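Local coordinates for protein beta-fructofuranosidase (Arthrobacter, PDB 3WPU) that belongs to the levansucrase/invertase family of carbohydrate-active enzymes and folds as a five-bladed beta-propeller, at residues G140-E145 / T217-V222; N69-V74 / W136-L141; W73-W78 / D109-A114. All coordinates share one frame; numbering follows the deposited sequence. Where two conformers were deposited one is given.

Contact 1: residues G140-E145 / T217-V222; sequences GLVFKE and TGFNKV
Phe-219 presents the edge of its ring to a face of Phe-143, an offset edge-to-face pair with the two centroids 6.0 Å apart and the planes at 76°. The methyl CG1 of Val-142 occupies the corner between the two rings. Val-142 CG1 lies over a face of Phe-219, 3.8 Å from the ring centroid and 20° off the normal, which meets the geometry of a CH-pi contact. Val-142 CG1 also stands 3.9 Å above the plane of the Phe-143 ring, over its centre and on the side from which Phe-219 approaches. Its placement follows from the Val-142 torsion, which sets CG1 anti to the backbone N (chi1 169°).

Phe-143 CE1 also packs on Phe-219 CB at 3.9 Å, and more loosely on Val-222 CG2 at 4.3 Å. Strands 137-141 and 213-226 are the outermost strands of two successive propeller blades and are not paired with each other: the first is bonded to strand 115-122, the second to strand 197-210. The apolar cluster therefore packs between neighbouring blades, joining the chain just beyond strand 137-141 to strand 213-226, with Leu-177 of strand 174-184 touching both Val-142 and Phe-219.

No direct hydrogen bond crosses between the segments. The carbonyl O of Phe-219 lies near the ring plane of Phe-143, 3.6 Å from CD1. Phe-219 O accepts from a water at 2.7 Å, and that water accepts from Lys-144 N at 2.9 Å.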
loop_
_atom_site.group_PDB
_atom_site.type_symbol
_atom_site.label_atom_id
_atom_site.label_comp_id
_atom_site.label_asym_id
_atom_site.label_seq_id
_atom_site.Cartn_x
_atom_site.Cartn_y
_atom_site.Cartn_z
ATOM N N GLY A 140 -13.213 13.398 9.545
ATOM C CA GLY A 140 -14.011 12.403 10.250
ATOM C C GLY A 140 -14.145 11.103 9.472
ATOM O O GLY A 140 -13.362 10.811 8.544
ATOM N N LEU A 141 -15.136 10.313 9.881
ATOM C CA LEU A 141 -15.306 8.970 9.357
ATOM C C LEU A 141 -16.078 9.016 8.059
ATOM O O LEU A 141 -16.971 9.844 7.880
ATOM C CB LEU A 141 -16.035 8.105 10.363
ATOM C CG LEU A 141 -15.290 7.901 11.693
ATOM C CD1 LEU A 141 -16.153 7.128 12.678
ATOM C CD2 LEU A 141 -13.984 7.156 11.433
ATOM N N VAL A 142 -15.739 8.101 7.171
ATOM C CA VAL A 142 -16.452 7.987 5.886
ATOM C C VAL A 142 -17.861 7.415 6.053
ATOM O O VAL A 142 -18.820 7.908 5.428
ATOM C CB VAL A 142 -15.638 7.160 4.899
ATOM C CG1 VAL A 142 -16.473 6.810 3.651
ATOM C CG2 VAL A 142 -14.371 7.919 4.516
ATOM N N PHE A 143 -17.969 6.367 6.857
ATOM C CA PHE A 143 -19.197 5.579 6.959
ATOM C C PHE A 143 -19.999 5.881 8.221
ATOM O O PHE A 143 -19.463 5.912 9.331
ATOM C CB PHE A 143 -18.874 4.097 6.904
ATOM C CG PHE A 143 -18.355 3.642 5.576
ATOM C CD1 PHE A 143 -19.188 3.570 4.481
ATOM C CD2 PHE A 143 -17.004 3.302 5.415
ATOM C CE1 PHE A 143 -18.701 3.123 3.274
ATOM C CE2 PHE A 143 -16.518 2.866 4.211
ATOM C CZ PHE A 143 -17.362 2.778 3.121
ATOM N N LYS A 144 -21.304 6.043 8.057
ATOM C CA LYS A 144 -22.198 6.089 9.216
ATOM C C LYS A 144 -22.231 4.725 9.890
ATOM O O LYS A 144 -22.043 3.692 9.250
ATOM C CB LYS A 144 -23.610 6.510 8.806
ATOM C CG LYS A 144 -23.693 7.927 8.263
ATOM C CD LYS A 144 -25.075 8.209 7.685
ATOM C CE LYS A 144 -25.143 9.601 7.078
ATOM N NZ LYS A 144 -25.013 10.650 8.125
ATOM N N GLU A 145 -22.434 4.721 11.200
ATOM C CA GLU A 145 -22.515 3.471 11.963
ATOM C C GLU A 145 -23.436 2.448 11.300
ATOM O O GLU A 145 -24.539 2.784 10.873
ATOM C CB GLU A 145 -23.036 3.748 13.376
ATOM C CG GLU A 145 -22.830 2.591 14.344
ATOM C CD GLU A 145 -21.516 2.697 15.084
ATOM O OE1 GLU A 145 -21.529 3.182 16.243
ATOM O OE2 GLU A 145 -20.467 2.318 14.507
ATOM N N THR A 217 -20.224 12.963 0.684
ATOM C CA THR A 217 -21.614 12.588 0.693
ATOM C C THR A 217 -21.701 11.164 0.118
ATOM O O THR A 217 -20.737 10.666 -0.474
ATOM C CB THR A 217 -22.485 13.579 -0.127
ATOM O OG1 THR A 217 -22.117 13.541 -1.508
ATOM C CG2 THR A 217 -22.336 15.002 0.402
ATOM N N GLY A 218 -22.836 10.509 0.341
ATOM C CA GLY A 218 -23.058 9.163 -0.153
ATOM C C GLY A 218 -22.431 8.137 0.769
ATOM O O GLY A 218 -22.527 8.266 1.978
ATOM N N PHE A 219 -21.779 7.118 0.209
ATOM C CA PHE A 219 -21.218 6.024 1.021
ATOM C C PHE A 219 -22.295 5.378 1.898
ATOM O O PHE A 219 -22.090 5.057 3.052
ATOM C CB PHE A 219 -20.011 6.519 1.825
ATOM C CG PHE A 219 -18.879 7.000 0.968
ATOM C CD1 PHE A 219 -18.219 6.116 0.115
ATOM C CD2 PHE A 219 -18.485 8.335 0.981
ATOM C CE1 PHE A 219 -17.167 6.557 -0.666
ATOM C CE2 PHE A 219 -17.422 8.772 0.220
ATOM C CZ PHE A 219 -16.790 7.891 -0.645
ATOM N N ASN A 220 -23.458 5.199 1.294
ATOM C CA ASN A 220 -24.648 4.663 1.958
ATOM C C ASN A 220 -24.861 3.181 1.680
ATOM O O ASN A 220 -25.583 2.506 2.403
ATOM C CB ASN A 220 -25.918 5.459 1.565
ATOM C CG ASN A 220 -26.028 5.723 0.071
ATOM O OD1 ASN A 220 -26.637 4.956 -0.678
ATOM N ND2 ASN A 220 -25.433 6.819 -0.373
ATOM N N LYS A 221 -24.238 2.695 0.603
ATOM C CA LYS A 221 -24.430 1.360 0.088
ATOM C C LYS A 221 -23.057 0.722 -0.091
ATOM O O LYS A 221 -22.170 1.360 -0.635
ATOM C CB LYS A 221 -25.102 1.473 -1.289
ATOM C CG LYS A 221 -25.316 0.165 -2.013
ATOM C CD LYS A 221 -26.393 -0.630 -1.334
ATOM C CE LYS A 221 -26.828 -1.840 -2.176
ATOM N NZ LYS A 221 -27.665 -2.718 -1.300
ATOM N N VAL A 222 -22.905 -0.509 0.371
ATOM C CA VAL A 222 -21.663 -1.283 0.188
ATOM C C VAL A 222 -21.943 -2.509 -0.680
ATOM O O VAL A 222 -22.884 -3.263 -0.401
ATOM C CB VAL A 222 -21.065 -1.703 1.537
ATOM C CG1 VAL A 222 -19.803 -2.521 1.323
ATOM C CG2 VAL A 222 -20.794 -0.472 2.385
HETATM O O HOH W 1 -22.451 6.390 5.430
#

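Contact 2: residues N69-V74 / W136-L141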
loop_
_atom_site.group_PDB
_atom_site.type_symbol
_atom_site.label_atom_id
_atom_site.label_comp_id
_atom_site.label_asym_id
_atom_site.label_seq_id
_atom_site.Cartn_x
_atom_site.Cartn_y
_atom_site.Cartn_z
ATOM N N ASN A 69 -3.305 16.195 15.097
ATOM C CA ASN A 69 -3.231 16.826 16.424
ATOM C C ASN A 69 -3.680 15.847 17.515
ATOM O O ASN A 69 -4.333 16.226 18.502
ATOM C CB ASN A 69 -4.097 18.091 16.445
ATOM C CG ASN A 69 -3.537 19.209 15.590
ATOM O OD1 ASN A 69 -2.355 19.239 15.249
ATOM N ND2 ASN A 69 -4.393 20.168 15.267
ATOM N N GLU A 70 -3.310 14.583 17.319
ATOM C CA GLU A 70 -3.584 13.483 18.237
ATOM C C GLU A 70 -5.092 13.244 18.465
ATOM O O GLU A 70 -5.485 12.697 19.489
ATOM C CB GLU A 70 -2.800 13.666 19.572
ATOM C CG GLU A 70 -1.303 13.844 19.394
ATOM C CD GLU A 70 -0.521 13.901 20.712
ATOM O OE1 GLU A 70 -1.138 13.953 21.783
ATOM O OE2 GLU A 70 0.729 13.874 20.661
ATOM N N GLN A 71 -5.931 13.602 17.495
ATOM C CA GLN A 71 -7.362 13.300 17.588
ATOM C C GLN A 71 -7.632 11.806 17.415
ATOM O O GLN A 71 -8.516 11.259 18.070
ATOM C CB GLN A 71 -8.177 14.045 16.526
ATOM C CG GLN A 71 -8.296 15.545 16.681
ATOM C CD GLN A 71 -8.970 16.127 15.459
ATOM O OE1 GLN A 71 -10.190 16.033 15.320
ATOM N NE2 GLN A 71 -8.170 16.658 14.526
ATOM N N VAL A 72 -6.904 11.182 16.485
ATOM C CA VAL A 72 -7.022 9.761 16.179
ATOM C C VAL A 72 -5.634 9.131 15.971
ATOM O O VAL A 72 -4.634 9.850 15.816
ATOM C CB VAL A 72 -7.843 9.507 14.876
ATOM C CG1 VAL A 72 -9.337 9.693 15.118
ATOM C CG2 VAL A 72 -7.349 10.357 13.720
ATOM N N TRP A 73 -5.585 7.799 15.987
ATOM C CA TRP A 73 -4.431 7.060 15.485
ATOM C C TRP A 73 -4.673 6.889 14.003
ATOM O O TRP A 73 -5.772 6.545 13.615
ATOM C CB TRP A 73 -4.311 5.670 16.087
ATOM C CG TRP A 73 -4.062 5.567 17.578
ATOM C CD1 TRP A 73 -4.896 5.015 18.487
ATOM C CD2 TRP A 73 -2.878 5.942 18.288
ATOM N NE1 TRP A 73 -4.311 5.046 19.755
ATOM C CE2 TRP A 73 -3.071 5.602 19.639
ATOM C CE3 TRP A 73 -1.656 6.512 17.910
ATOM C CZ2 TRP A 73 -2.095 5.838 20.612
ATOM C CZ3 TRP A 73 -0.713 6.773 18.878
ATOM C CH2 TRP A 73 -0.927 6.416 20.204
ATOM N N VAL A 74 -3.641 7.118 13.211
ATOM C CA VAL A 74 -3.745 7.004 11.751
ATOM C C VAL A 74 -2.722 6.003 11.278
ATOM O O VAL A 74 -1.577 6.059 11.707
ATOM C CB VAL A 74 -3.407 8.364 11.092
ATOM C CG1 VAL A 74 -3.492 8.244 9.579
ATOM C CG2 VAL A 74 -4.326 9.467 11.593
ATOM N N TRP A 136 -2.978 18.984 7.228
ATOM C CA TRP A 136 -4.217 18.242 6.943
ATOM C C TRP A 136 -5.304 18.583 7.942
ATOM O O TRP A 136 -5.028 18.696 9.148
ATOM C CB TRP A 136 -3.983 16.721 6.981
ATOM C CG TRP A 136 -3.076 16.212 5.917
ATOM C CD1 TRP A 136 -1.764 15.894 6.056
ATOM C CD2 TRP A 136 -3.398 15.969 4.537
ATOM N NE1 TRP A 136 -1.252 15.455 4.883
ATOM C CE2 TRP A 136 -2.224 15.504 3.921
ATOM C CE3 TRP A 136 -4.554 16.100 3.781
ATOM C CZ2 TRP A 136 -2.168 15.152 2.587
ATOM C CZ3 TRP A 136 -4.505 15.758 2.435
ATOM C CH2 TRP A 136 -3.316 15.290 1.852
ATOM N N THR A 137 -6.527 18.705 7.445
ATOM C CA THR A 137 -7.722 18.775 8.288
ATOM C C THR A 137 -8.400 17.399 8.305
ATOM O O THR A 137 -8.642 16.804 7.257
ATOM C CB THR A 137 -8.707 19.838 7.787
ATOM O OG1 THR A 137 -8.099 21.143 7.800
ATOM C CG2 THR A 137 -9.965 19.859 8.629
ATOM N N TYR A 138 -8.712 16.914 9.496
ATOM C CA TYR A 138 -9.397 15.633 9.675
ATOM C C TYR A 138 -10.880 15.810 9.411
ATOM O O TYR A 138 -11.567 16.624 10.069
ATOM C CB TYR A 138 -9.156 15.077 11.089
ATOM C CG TYR A 138 -9.829 13.750 11.317
ATOM C CD1 TYR A 138 -9.678 12.693 10.408
ATOM C CD2 TYR A 138 -10.624 13.531 12.431
ATOM C CE1 TYR A 138 -10.288 11.484 10.613
ATOM C CE2 TYR A 138 -11.247 12.327 12.638
ATOM C CZ TYR A 138 -11.076 11.289 11.731
ATOM O OH TYR A 138 -11.710 10.076 11.953
ATOM N N GLY A 139 -11.382 15.105 8.397
ATOM C CA GLY A 139 -12.781 15.232 8.012
ATOM C C GLY A 139 -13.752 14.320 8.751
ATOM O O GLY A 139 -14.974 14.463 8.603
ATOM N N GLY A 140 -13.213 13.398 9.545
ATOM C CA GLY A 140 -14.011 12.403 10.250
ATOM C C GLY A 140 -14.145 11.103 9.472
ATOM O O GLY A 140 -13.362 10.811 8.544
ATOM N N LEU A 141 -15.136 10.313 9.881
ATOM C CA LEU A 141 -15.306 8.970 9.357
ATOM C C LEU A 141 -16.078 9.016 8.059
ATOM O O LEU A 141 -16.971 9.844 7.880
ATOM C CB LEU A 141 -16.035 8.105 10.363
ATOM C CG LEU A 141 -15.290 7.901 11.693
ATOM C CD1 LEU A 141 -16.153 7.128 12.678
ATOM C CD2 LEU A 141 -13.984 7.156 11.433
HETATM O O HOH W 2 -8.322 18.544 11.981
#
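Gln-71 NE2 donates to two acceptors: the carbonyl O of Ser-68, three residues earlier, and a water that carries the contact over to Tyr-138. The water oxygen lies 3.2 Å from Gln-71 NE2, and Tyr-138 N reaches the same oxygen at 3.0 Å. It accepts in both bonds, so its own hydrogens are spent on neither.

With its amide nitrogen tied back to Ser-68, Gln-71 brings its end up to the Tyr-138 side chain. OE1 comes to 3.8 Å from Tyr-138 CD2, at the ring's edge and close to its plane, while NE2 is 3.9 Å from Tyr-138 CB. The amide is turned almost perpendicular to the phenol, the planes being 83° apart. The Gln-71 side chain thus passes the rim of the ring without stacking on it.

Val-72 meets Tyr-138 differently, crossing it at about a right angle. Its CG2 stands 4.3 Å above the ring plane, over the centre, and its CG1 is 4.0 Å from Tyr-138 OH. On the opposite face lies the chain of strand 137-141 itself, with Gly-140 N 3.5 Å above the middle of the ring. Setting CG anti to the backbone N of Tyr-138 (chi1 -179°) carries the ring toward the start of strand 72-81. These are the first and fourth strands of one antiparallel propeller blade, separated by 93-102 and 115-122, so the ring reaches across the blade, with Val-100 and Phe-119 of the intervening strands beside it.

The two segments thus share apolar packing around one aromatic ring but no direct hydrogen bond, and their polar link depends on a water that satisfies the Tyr-138 backbone N-H.

Contact 3: residues W73-W78 / D109-A114. With GOL (glycerol), chain C.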
loop_
_atom_site.group_PDB
_atom_site.type_symbol
_atom_site.label_atom_id
_atom_site.label_comp_id
_atom_site.label_asym_id
_atom_site.label_seq_id
_atom_site.Cartn_x
_atom_site.Cartn_y
_atom_site.Cartn_z
ATOM N N TRP A 73 -5.585 7.799 15.987
ATOM C CA TRP A 73 -4.431 7.060 15.485
ATOM C C TRP A 73 -4.673 6.889 14.003
ATOM O O TRP A 73 -5.772 6.545 13.615
ATOM C CB TRP A 73 -4.311 5.670 16.087
ATOM C CG TRP A 73 -4.062 5.567 17.578
ATOM C CD1 TRP A 73 -4.896 5.015 18.487
ATOM C CD2 TRP A 73 -2.878 5.942 18.288
ATOM N NE1 TRP A 73 -4.311 5.046 19.755
ATOM C CE2 TRP A 73 -3.071 5.602 19.639
ATOM C CE3 TRP A 73 -1.656 6.512 17.910
ATOM C CZ2 TRP A 73 -2.095 5.838 20.612
ATOM C CZ3 TRP A 73 -0.713 6.773 18.878
ATOM C CH2 TRP A 73 -0.927 6.416 20.204
ATOM N N VAL A 74 -3.641 7.118 13.211
ATOM C CA VAL A 74 -3.745 7.004 11.751
ATOM C C VAL A 74 -2.722 6.003 11.278
ATOM O O VAL A 74 -1.577 6.059 11.707
ATOM C CB VAL A 74 -3.407 8.364 11.092
ATOM C CG1 VAL A 74 -3.492 8.244 9.579
ATOM C CG2 VAL A 74 -4.326 9.467 11.593
ATOM N N TRP A 75 -3.072 5.128 10.327
ATOM C CA TRP A 75 -2.035 4.295 9.710
ATOM C C TRP A 75 -2.244 4.206 8.213
ATOM O O TRP A 75 -2.097 5.257 7.550
ATOM C CB TRP A 75 -1.765 2.961 10.433
ATOM C CG TRP A 75 -2.869 1.873 10.608
ATOM C CD1 TRP A 75 -2.788 0.584 10.143
ATOM C CD2 TRP A 75 -4.118 1.938 11.339
ATOM N NE1 TRP A 75 -3.871 -0.135 10.512
ATOM C CE2 TRP A 75 -4.719 0.664 11.237
ATOM C CE3 TRP A 75 -4.781 2.940 12.080
ATOM C CZ2 TRP A 75 -5.955 0.369 11.812
ATOM C CZ3 TRP A 75 -6.009 2.646 12.652
ATOM C CH2 TRP A 75 -6.583 1.365 12.528
ATOM N N ASP A 76 -2.551 3.042 7.664
ATOM C CA ASP A 76 -2.573 2.915 6.193
ATOM C C ASP A 76 -3.372 4.056 5.555
ATOM O O ASP A 76 -4.514 4.296 5.929
ATOM C CB ASP A 76 -3.223 1.637 5.706
ATOM C CG ASP A 76 -2.662 0.376 6.310
ATOM O OD1 ASP A 76 -1.809 0.398 7.206
ATOM O OD2 ASP A 76 -3.133 -0.680 5.865
ATOM N N THR A 77 -2.766 4.731 4.583
ATOM C CA THR A 77 -3.342 5.897 3.959
ATOM C C THR A 77 -3.242 5.727 2.445
ATOM O O THR A 77 -2.263 5.158 1.929
ATOM C CB THR A 77 -2.639 7.158 4.446
ATOM O OG1 THR A 77 -2.882 7.264 5.872
ATOM C CG2 THR A 77 -3.107 8.395 3.718
ATOM N N TRP A 78 -4.240 6.250 1.755
ATOM C CA TRP A 78 -4.218 6.299 0.288
ATOM C C TRP A 78 -4.808 7.576 -0.300
ATOM O O TRP A 78 -5.741 8.172 0.251
ATOM C CB TRP A 78 -4.885 5.084 -0.338
ATOM C CG TRP A 78 -6.309 4.802 0.074
ATOM C CD1 TRP A 78 -7.442 5.136 -0.606
ATOM C CD2 TRP A 78 -6.731 4.073 1.226
ATOM N NE1 TRP A 78 -8.556 4.655 0.056
ATOM C CE2 TRP A 78 -8.139 4.017 1.201
ATOM C CE3 TRP A 78 -6.048 3.493 2.310
ATOM C CZ2 TRP A 78 -8.883 3.383 2.210
ATOM C CZ3 TRP A 78 -6.779 2.851 3.285
ATOM C CH2 TRP A 78 -8.193 2.836 3.252
ATOM N N ASP A 109 -4.152 -2.304 19.641
ATOM C CA ASP A 109 -5.526 -2.801 19.622
ATOM C C ASP A 109 -6.331 -2.166 18.503
ATOM O O ASP A 109 -7.537 -2.366 18.420
ATOM C CB ASP A 109 -6.215 -2.560 20.969
ATOM C CG ASP A 109 -5.588 -3.355 22.093
ATOM O OD1 ASP A 109 -5.174 -4.499 21.857
ATOM O OD2 ASP A 109 -5.505 -2.832 23.231
ATOM N N ARG A 110 -5.656 -1.408 17.644
ATOM C CA ARG A 110 -6.358 -0.619 16.637
ATOM C C ARG A 110 -7.036 -1.480 15.585
ATOM O O ARG A 110 -8.025 -1.053 14.983
ATOM C CB ARG A 110 -5.397 0.351 15.936
ATOM C CG ARG A 110 -4.329 -0.270 15.015
ATOM C CD ARG A 110 -3.265 0.750 14.560
ATOM N NE ARG A 110 -2.229 0.163 13.701
ATOM C CZ ARG A 110 -1.138 -0.481 14.098
ATOM N NH1 ARG A 110 -0.871 -0.621 15.399
ATOM N NH2 ARG A 110 -0.291 -0.974 13.186
ATOM N N HIS A 111 -6.506 -2.679 15.362
ATOM C CA HIS A 111 -6.905 -3.443 14.176
ATOM C C HIS A 111 -8.362 -3.883 14.223
ATOM O O HIS A 111 -9.048 -3.830 13.201
ATOM C CB HIS A 111 -6.000 -4.644 14.001
ATOM C CG HIS A 111 -4.551 -4.290 14.083
ATOM N ND1 HIS A 111 -3.868 -3.752 13.020
ATOM C CD2 HIS A 111 -3.681 -4.308 15.122
ATOM C CE1 HIS A 111 -2.622 -3.505 13.376
ATOM N NE2 HIS A 111 -2.487 -3.822 14.653
ATOM N N VAL A 112 -8.831 -4.327 15.387
ATOM C CA VAL A 112 -10.223 -4.788 15.529
ATOM C C VAL A 112 -11.244 -3.676 15.739
ATOM O O VAL A 112 -12.447 -3.965 15.827
ATOM C CB VAL A 112 -10.410 -5.915 16.567
ATOM C CG1 VAL A 112 -9.626 -7.142 16.152
ATOM C CG2 VAL A 112 -10.010 -5.465 17.967
ATOM N N PHE A 113 -10.771 -2.423 15.764
ATOM C CA PHE A 113 -11.617 -1.241 15.903
ATOM C C PHE A 113 -11.365 -0.221 14.797
ATOM O O PHE A 113 -11.719 0.942 14.919
ATOM C CB PHE A 113 -11.384 -0.592 17.279
ATOM C CG PHE A 113 -11.612 -1.525 18.423
ATOM C CD1 PHE A 113 -12.870 -2.038 18.678
ATOM C CD2 PHE A 113 -10.564 -1.899 19.242
ATOM C CE1 PHE A 113 -13.070 -2.940 19.713
ATOM C CE2 PHE A 113 -10.761 -2.793 20.282
ATOM C CZ PHE A 113 -12.020 -3.304 20.519
ATOM N N ALA A 114 -10.839 -0.698 13.662
ATOM C CA ALA A 114 -10.396 0.173 12.580
ATOM C C ALA A 114 -11.569 0.646 11.749
ATOM O O ALA A 114 -12.502 -0.118 11.486
ATOM C CB ALA A 114 -9.433 -0.567 11.676
HETATM C C1 GOL C . -4.969 -3.866 9.504
HETATM O O1 GOL C . -4.850 -2.938 10.597
HETATM C C2 GOL C . -5.002 -3.072 8.189
HETATM O O2 GOL C . -3.785 -2.305 8.115
HETATM C C3 GOL C . -5.164 -4.003 6.980
HETATM O O3 GOL C . -5.524 -3.325 5.760
#
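Arg-110 lies across one face of the Trp-75 indole in a combined cation-pi and CH-pi arrangement. The guanidinium carbon CZ of Arg-110 is 4.4 Å from the centroid of the five-membered ring of Trp-75, and CD stands 3.5 Å from the centroid of the six-membered ring. Because the guanidinium plane is turned 89° from the indole, the group meets the ring with its edge and does not stack flat. A chi1 of 69° places Arg-110 CG between its backbone N and carbonyl carbon, and the chain then runs extended to NE along the indole. Phe-107 holds Arg-110 NH1 through its carbonyl O and makes a cation-pi contact with the guanidinium.

At the far end of the indole Ala-114 CB adds apolar packing, 3.5 Å from Trp-75 CH2.

Hydrogen bonding between the segments runs through a glycerol, probably from the crystallisation liquor. Trp-75 NE1 donates to glycerol O1 at 3.0 Å with an N-H...O angle of 154°, O1 lying in the indole plane. A second, weak bond runs from NE1 to glycerol O2 at 3.2 Å. His-111 ND1 shares a 2.7 Å bond with the same O1, and glycerol O2 donates to Asp-76 OD2 at 2.9 Å. Asp-246 OD1 and Ser-164 N also line this pocket. Arg-110 NH2 and His-111 NE2 bond a second glycerol.

Strand 72-81 is the inner strand of its blade, so the glycerol sits toward the central funnel of the propeller, which in relatives holds the active site. The strand runs between antiparallel strand 93-102 and parallel strand 159-169. Segment 109-114 belongs to the loop joining strands 93-102 and 115-122, and Trp-163 of strand 159-169 holds that loop through the carbonyl O of His-111.

All three contacts lie on the same side of the chain's centre. Contacts 2 and 3 belong to the propeller blade running from strand 72-81 to strand 137-141, and contact 1 joins that blade to the next. Contact 2 overlaps both others in sequence, with no further touch between them; its centre is about 16 Å from that of contact 1 and about 11 Å from that of contact 3. Contacts 1 and 3 have centres about 17 Å apart, their nearest atoms being about 7 Å apart. Contact 3, about 13 Å from the chain's centre, lines part of the glycerol pocket, toward the propeller axis where relatives have their active site, whereas contacts 1 and 2 are packing farther out, at about 22 and 20 Å.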